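Local coordinates for protein phage terminase large subunit (Thermus phage P7426, PDB 7KS4) that probably acts, through this ATPase domain, as the ATP-driven motor that packs viral DNA into empty capsids, with a separate nuclease domain that cuts the genome, at residues L153-M158 with T184-N189; S221-S226 with Y253-V258. All blocks are in the same frame, centred on the assembly; numbering follows the deposited sequence.

Contact 1: L153-M158 with T184-N189; sequences LDEAAM and TPKGLN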
loop_
_atom_site.group_PDB
_atom_site.type_symbol
_atom_site.label_atom_id
_atom_site.label_comp_id
_atom_site.label_asym_id
_atom_site.label_seq_id
_atom_site.Cartn_x
_atom_site.Cartn_y
_atom_site.Cartn_z
ATOM N N LEU A 153 -0.474 -1.251 4.614
ATOM C CA LEU A 153 -1.553 -0.888 5.526
ATOM C C LEU A 153 -2.478 0.049 4.769
ATOM O O LEU A 153 -2.079 1.161 4.406
ATOM C CB LEU A 153 -1.035 -0.223 6.802
ATOM C CG LEU A 153 -0.544 -1.157 7.907
ATOM C CD1 LEU A 153 0.737 -1.845 7.505
ATOM C CD2 LEU A 153 -0.355 -0.387 9.211
ATOM N N ASP A 154 -3.700 -0.406 4.524
ATOM C CA ASP A 154 -4.706 0.380 3.825
ATOM C C ASP A 154 -5.639 1.013 4.848
ATOM O O ASP A 154 -5.987 0.385 5.852
ATOM C CB ASP A 154 -5.494 -0.495 2.852
ATOM C CG ASP A 154 -6.358 0.314 1.902
ATOM O OD1 ASP A 154 -6.038 1.492 1.644
ATOM O OD2 ASP A 154 -7.353 -0.241 1.405
ATOM N N GLU A 155 -6.033 2.257 4.596
ATOM C CA GLU A 155 -6.743 3.077 5.585
ATOM C C GLU A 155 -6.109 2.922 6.966
ATOM O O GLU A 155 -6.767 2.652 7.979
ATOM C CB GLU A 155 -8.234 2.751 5.604
ATOM C CG GLU A 155 -9.023 3.559 4.564
ATOM C CD GLU A 155 -8.843 5.071 4.741
ATOM O OE1 GLU A 155 -9.306 5.623 5.764
ATOM O OE2 GLU A 155 -8.207 5.699 3.871
ATOM N N ALA A 156 -4.794 3.134 6.986
ATOM C CA ALA A 156 -3.998 2.923 8.187
ATOM C C ALA A 156 -4.450 3.793 9.354
ATOM O O ALA A 156 -4.345 3.374 10.511
ATOM C CB ALA A 156 -2.531 3.203 7.876
ATOM N N ALA A 157 -4.924 5.013 9.087
ATOM C CA ALA A 157 -5.309 5.892 10.186
ATOM C C ALA A 157 -6.487 5.337 10.972
ATOM O O ALA A 157 -6.736 5.782 12.099
ATOM C CB ALA A 157 -5.637 7.291 9.662
ATOM N N MET A 158 -7.212 4.376 10.405
ATOM C CA MET A 158 -8.297 3.697 11.093
ATOM C C MET A 158 -7.863 2.383 11.733
ATOM O O MET A 158 -8.689 1.715 12.361
ATOM C CB MET A 158 -9.451 3.446 10.115
ATOM C CG MET A 158 -10.208 4.707 9.738
ATOM S SD MET A 158 -11.098 5.410 11.147
ATOM C CE MET A 158 -12.470 4.268 11.298
ATOM N N THR A 184 -6.484 7.907 4.103
ATOM C CA THR A 184 -6.982 9.248 4.351
ATOM C C THR A 184 -6.825 9.545 5.839
ATOM O O THR A 184 -6.922 8.629 6.659
ATOM C CB THR A 184 -8.448 9.378 3.950
ATOM O OG1 THR A 184 -9.234 8.501 4.762
ATOM C CG2 THR A 184 -8.638 9.015 2.481
ATOM N N PRO A 185 -6.537 10.786 6.217
ATOM C CA PRO A 185 -6.194 11.057 7.618
ATOM C C PRO A 185 -7.410 11.009 8.532
ATOM O O PRO A 185 -8.545 11.266 8.118
ATOM C CB PRO A 185 -5.588 12.465 7.570
ATOM C CG PRO A 185 -6.195 13.094 6.364
ATOM C CD PRO A 185 -6.377 11.980 5.370
ATOM N N LYS A 186 -7.155 10.698 9.802
ATOM C CA LYS A 186 -8.208 10.599 10.809
ATOM C C LYS A 186 -7.767 11.312 12.083
ATOM O O LYS A 186 -7.818 10.770 13.189
ATOM C CB LYS A 186 -8.563 9.136 11.066
ATOM C CG LYS A 186 -9.976 8.772 10.665
ATOM C CD LYS A 186 -10.124 8.689 9.165
ATOM C CE LYS A 186 -11.502 8.212 8.776
ATOM N NZ LYS A 186 -11.645 8.123 7.303
ATOM N N GLY A 187 -7.318 12.544 11.932
ATOM C CA GLY A 187 -6.891 13.329 13.067
ATOM C C GLY A 187 -5.433 13.114 13.418
ATOM O O GLY A 187 -4.632 12.549 12.663
ATOM N N LEU A 188 -5.089 13.578 14.616
ATOM C CA LEU A 188 -3.701 13.572 15.072
ATOM C C LEU A 188 -3.461 12.311 15.897
ATOM O O LEU A 188 -3.413 12.326 17.131
ATOM C CB LEU A 188 -3.399 14.840 15.857
ATOM C CG LEU A 188 -3.774 16.123 15.115
ATOM C CD1 LEU A 188 -3.489 17.327 15.987
ATOM C CD2 LEU A 188 -3.028 16.237 13.786
ATOM N N ASN A 189 -3.305 11.198 15.180
ATOM C CA ASN A 189 -3.041 9.900 15.782
ATOM C C ASN A 189 -1.725 9.343 15.253
ATOM O O ASN A 189 -0.903 10.096 14.722
ATOM C CB ASN A 189 -4.200 8.941 15.511
ATOM C CG ASN A 189 -4.361 8.607 14.037
ATOM O OD1 ASN A 189 -3.577 9.032 13.185
ATOM N ND2 ASN A 189 -5.404 7.851 13.731
#
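In the Walker B region of this P-loop ATPase, the predicted catalytic Glu155 reaches from the loop after strand 150-153 to Thr184, which follows the neighbouring parallel strand 178-183. The Glu155 carboxylate is gripped twice by one residue. The backbone N of Thr184 gives a nearly straight bond (176°) to Glu155 OE2, at 2.8 Å, and Thr184 OG1 donates to Glu155 OE1 at 3.0 Å; both oxygens are met on their syn sides, somewhat out of the carboxylate plane. The Glu155 side chain leaves the backbone alongside 184-189, and the bend at chi2 (-57°) turns its carboxylate in to meet Thr184. A threonine suits this place because its hydroxyl and its own amide can serve both carboxylate oxygens, an arrangement that restricts the rotation of the group. Lys186 NZ makes a long salt bridge to Glu155 OE1; its stronger partner is Glu252, on helix 246-252, which is also a weak hydrogen-bond partner of Thr184 OG1.

Beyond the Glu155–Thr184 bonds the loops pack largely through carbon atoms. Ala157, in a short 3-10 turn, is small enough for its CB to lie 3.7 Å from Lys186 CB and 3.5 Å from Thr184 O. The bent thioether of Met158 crosses the aliphatic part of Lys186 obliquely, Met158 SD lying 3.6 Å from Lys186 CG. Asn189, the N-cap of helix 190-197, has its OD1 turned to the Phe191 amide in a weak bond, while its ND2 makes a weak, bent hydrogen bond of 3.0 Å to Ala157 O.

Contact 2: S221-S226 with Y253-V258; sequences SFHAAS and YGAEFV. With SO4 (sulfate ion), chain H.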
loop_
_atom_site.group_PDB
_atom_site.type_symbol
_atom_site.label_atom_id
_atom_site.label_comp_id
_atom_site.label_asym_id
_atom_site.label_seq_id
_atom_site.Cartn_x
_atom_site.Cartn_y
_atom_site.Cartn_z
ATOM N N SER A 221 7.311 10.568 3.038
ATOM C CA SER A 221 5.877 10.797 3.087
ATOM C C SER A 221 5.384 11.538 1.853
ATOM O O SER A 221 6.094 12.370 1.277
ATOM C CB SER A 221 5.494 11.583 4.330
ATOM O OG SER A 221 5.782 10.832 5.489
ATOM N N PHE A 222 4.143 11.237 1.475
ATOM C CA PHE A 222 3.503 11.782 0.288
ATOM C C PHE A 222 2.137 12.320 0.678
ATOM O O PHE A 222 1.439 11.715 1.502
ATOM C CB PHE A 222 3.372 10.701 -0.785
ATOM C CG PHE A 222 4.630 9.911 -0.982
ATOM C CD1 PHE A 222 5.505 10.229 -2.005
ATOM C CD2 PHE A 222 4.955 8.869 -0.124
ATOM C CE1 PHE A 222 6.670 9.516 -2.179
ATOM C CE2 PHE A 222 6.114 8.157 -0.298
ATOM C CZ PHE A 222 6.972 8.486 -1.331
ATOM N N HIS A 223 1.767 13.461 0.092
ATOM C CA HIS A 223 0.530 14.150 0.429
ATOM C C HIS A 223 -0.146 14.641 -0.843
ATOM O O HIS A 223 0.515 15.193 -1.727
ATOM C CB HIS A 223 0.786 15.334 1.364
ATOM C CG HIS A 223 -0.468 15.948 1.892
ATOM N ND1 HIS A 223 -0.840 17.244 1.611
ATOM C CD2 HIS A 223 -1.455 15.430 2.661
ATOM C CE1 HIS A 223 -1.995 17.503 2.198
ATOM N NE2 HIS A 223 -2.389 16.418 2.841
ATOM N N ALA A 224 -1.457 14.441 -0.938
ATOM C CA ALA A 224 -2.207 14.960 -2.073
ATOM C C ALA A 224 -3.686 14.962 -1.733
ATOM O O ALA A 224 -4.221 13.954 -1.262
ATOM C CB ALA A 224 -1.956 14.130 -3.339
ATOM N N ALA A 225 -4.338 16.097 -1.966
ATOM C CA ALA A 225 -5.786 16.143 -1.949
ATOM C C ALA A 225 -6.333 15.451 -3.191
ATOM O O ALA A 225 -5.632 15.253 -4.185
ATOM C CB ALA A 225 -6.275 17.593 -1.899
ATOM N N SER A 226 -7.607 15.076 -3.127
ATOM C CA SER A 226 -8.236 14.468 -4.291
ATOM C C SER A 226 -8.082 15.357 -5.519
ATOM O O SER A 226 -7.848 14.865 -6.631
ATOM C CB SER A 226 -9.708 14.198 -4.001
ATOM O OG SER A 226 -9.843 13.446 -2.808
ATOM N N TYR A 253 -11.154 14.556 1.259
ATOM C CA TYR A 253 -10.709 15.165 0.016
ATOM C C TYR A 253 -9.507 16.068 0.192
ATOM O O TYR A 253 -8.572 16.001 -0.609
ATOM C CB TYR A 253 -11.858 15.961 -0.613
ATOM C CG TYR A 253 -13.052 15.098 -0.912
ATOM C CD1 TYR A 253 -12.965 14.061 -1.828
ATOM C CD2 TYR A 253 -14.267 15.314 -0.279
ATOM C CE1 TYR A 253 -14.051 13.261 -2.106
ATOM C CE2 TYR A 253 -15.364 14.519 -0.554
ATOM C CZ TYR A 253 -15.248 13.492 -1.469
ATOM O OH TYR A 253 -16.338 12.698 -1.746
ATOM N N GLY A 254 -9.492 16.905 1.231
ATOM C CA GLY A 254 -8.330 17.731 1.484
ATOM C C GLY A 254 -7.132 16.963 2.000
ATOM O O GLY A 254 -6.004 17.454 1.895
ATOM N N ALA A 255 -7.349 15.765 2.545
ATOM C CA ALA A 255 -6.281 14.994 3.178
ATOM C C ALA A 255 -5.642 15.797 4.309
ATOM O O ALA A 255 -4.435 15.714 4.552
ATOM C CB ALA A 255 -5.231 14.551 2.155
ATOM N N GLU A 256 -6.466 16.569 5.017
ATOM C CA GLU A 256 -5.985 17.434 6.083
ATOM C C GLU A 256 -5.975 16.694 7.411
ATOM O O GLU A 256 -6.862 15.881 7.698
ATOM C CB GLU A 256 -6.848 18.692 6.200
ATOM C CG GLU A 256 -6.713 19.620 5.016
ATOM C CD GLU A 256 -7.593 20.846 5.123
ATOM O OE1 GLU A 256 -7.951 21.238 6.254
ATOM O OE2 GLU A 256 -7.933 21.409 4.066
ATOM N N PHE A 257 -4.941 16.971 8.202
ATOM C CA PHE A 257 -4.839 16.503 9.578
ATOM C C PHE A 257 -5.485 17.550 10.477
ATOM O O PHE A 257 -4.946 18.649 10.636
ATOM C CB PHE A 257 -3.382 16.304 9.980
ATOM C CG PHE A 257 -2.697 15.153 9.308
ATOM C CD1 PHE A 257 -2.891 13.861 9.761
ATOM C CD2 PHE A 257 -1.809 15.371 8.266
ATOM C CE1 PHE A 257 -2.235 12.795 9.169
ATOM C CE2 PHE A 257 -1.149 14.318 7.672
ATOM C CZ PHE A 257 -1.359 13.023 8.128
ATOM N N VAL A 258 -6.622 17.210 11.074
ATOM C CA VAL A 258 -7.397 18.151 11.874
ATOM C C VAL A 258 -7.540 17.592 13.284
ATOM O O VAL A 258 -7.847 16.407 13.460
ATOM C CB VAL A 258 -8.776 18.421 11.244
ATOM C CG1 VAL A 258 -8.616 18.895 9.806
ATOM C CG2 VAL A 258 -9.638 17.175 11.278
HETATM S S SO4 H . -18.569 9.029 -2.049
HETATM O O1 SO4 H . -19.833 9.566 -2.551
HETATM O O2 SO4 H . -18.051 8.042 -2.989
HETATM O O3 SO4 H . -18.804 8.396 -0.753
HETATM O O4 SO4 H . -17.586 10.101 -1.901
#
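Two hydrogen bonds join the end of strand 219-224 to the loop that follows helix 246-252. His223 NE2 donates to Ala255 O at 2.8 Å; the oxygen lies at the ring edge, only 4° out of the imidazole plane, whereas the N-H approaches from above the carbonyl plane. Although His223 leaves the strand alongside the loop, CG anti to the backbone N (chi1 -172°) carries the ring across to it. The second bond is between backbones: the N of Ser226, the first residue of helix 226-229, meets Tyr253 O at 2.9 Å.

Van der Waals packing fills in around these bonds. Ala255 adopts positive phi as the chain leaves the helix, and its methyl fits against Ala224 O and 3.5 Å from His223 NE2, where a small side chain suits the tight spacing. The methyl of Ala225 abuts Tyr253 O. Ser226 OG, bonded to Arg44 O of the nucleotide-binding loop, sits in the plane of the Tyr253 ring at its edge, 3.3 Å from Tyr253 CD1.

At the far end of its ring, Tyr253 OH makes a weak hydrogen bond of 2.9 Å to O4 of a sulfate, probably from the crystallisation liquor and also bound by Arg240. The arrangement is that of an edge strand of a P-loop ATPase sheet, tied to a C-terminal loop beside the ADP pocket.

Overall arrangement
The segments of contact 1 both precede those of contact 2 in the sequence, and the centres of the two contacts lie about 11 Å apart on the same side of the chain's centre. They share the mixed sheet: strands 150-153 and 178-183 lead into contact 1, while 219-224, at the sheet edge beyond 37-42, leads into contact 2. The two meet directly, Pro185 CG packing 3.2 Å from Glu256 O and Pro185 CB touching the Phe257 ring. Helix 246-252 runs directly into 253-258, while its last residue reaches contact 1. The loop following strand 178-183, which grips the predicted catalytic glutamate, thus packs directly, through Pro185, on the end of the ATPase domain.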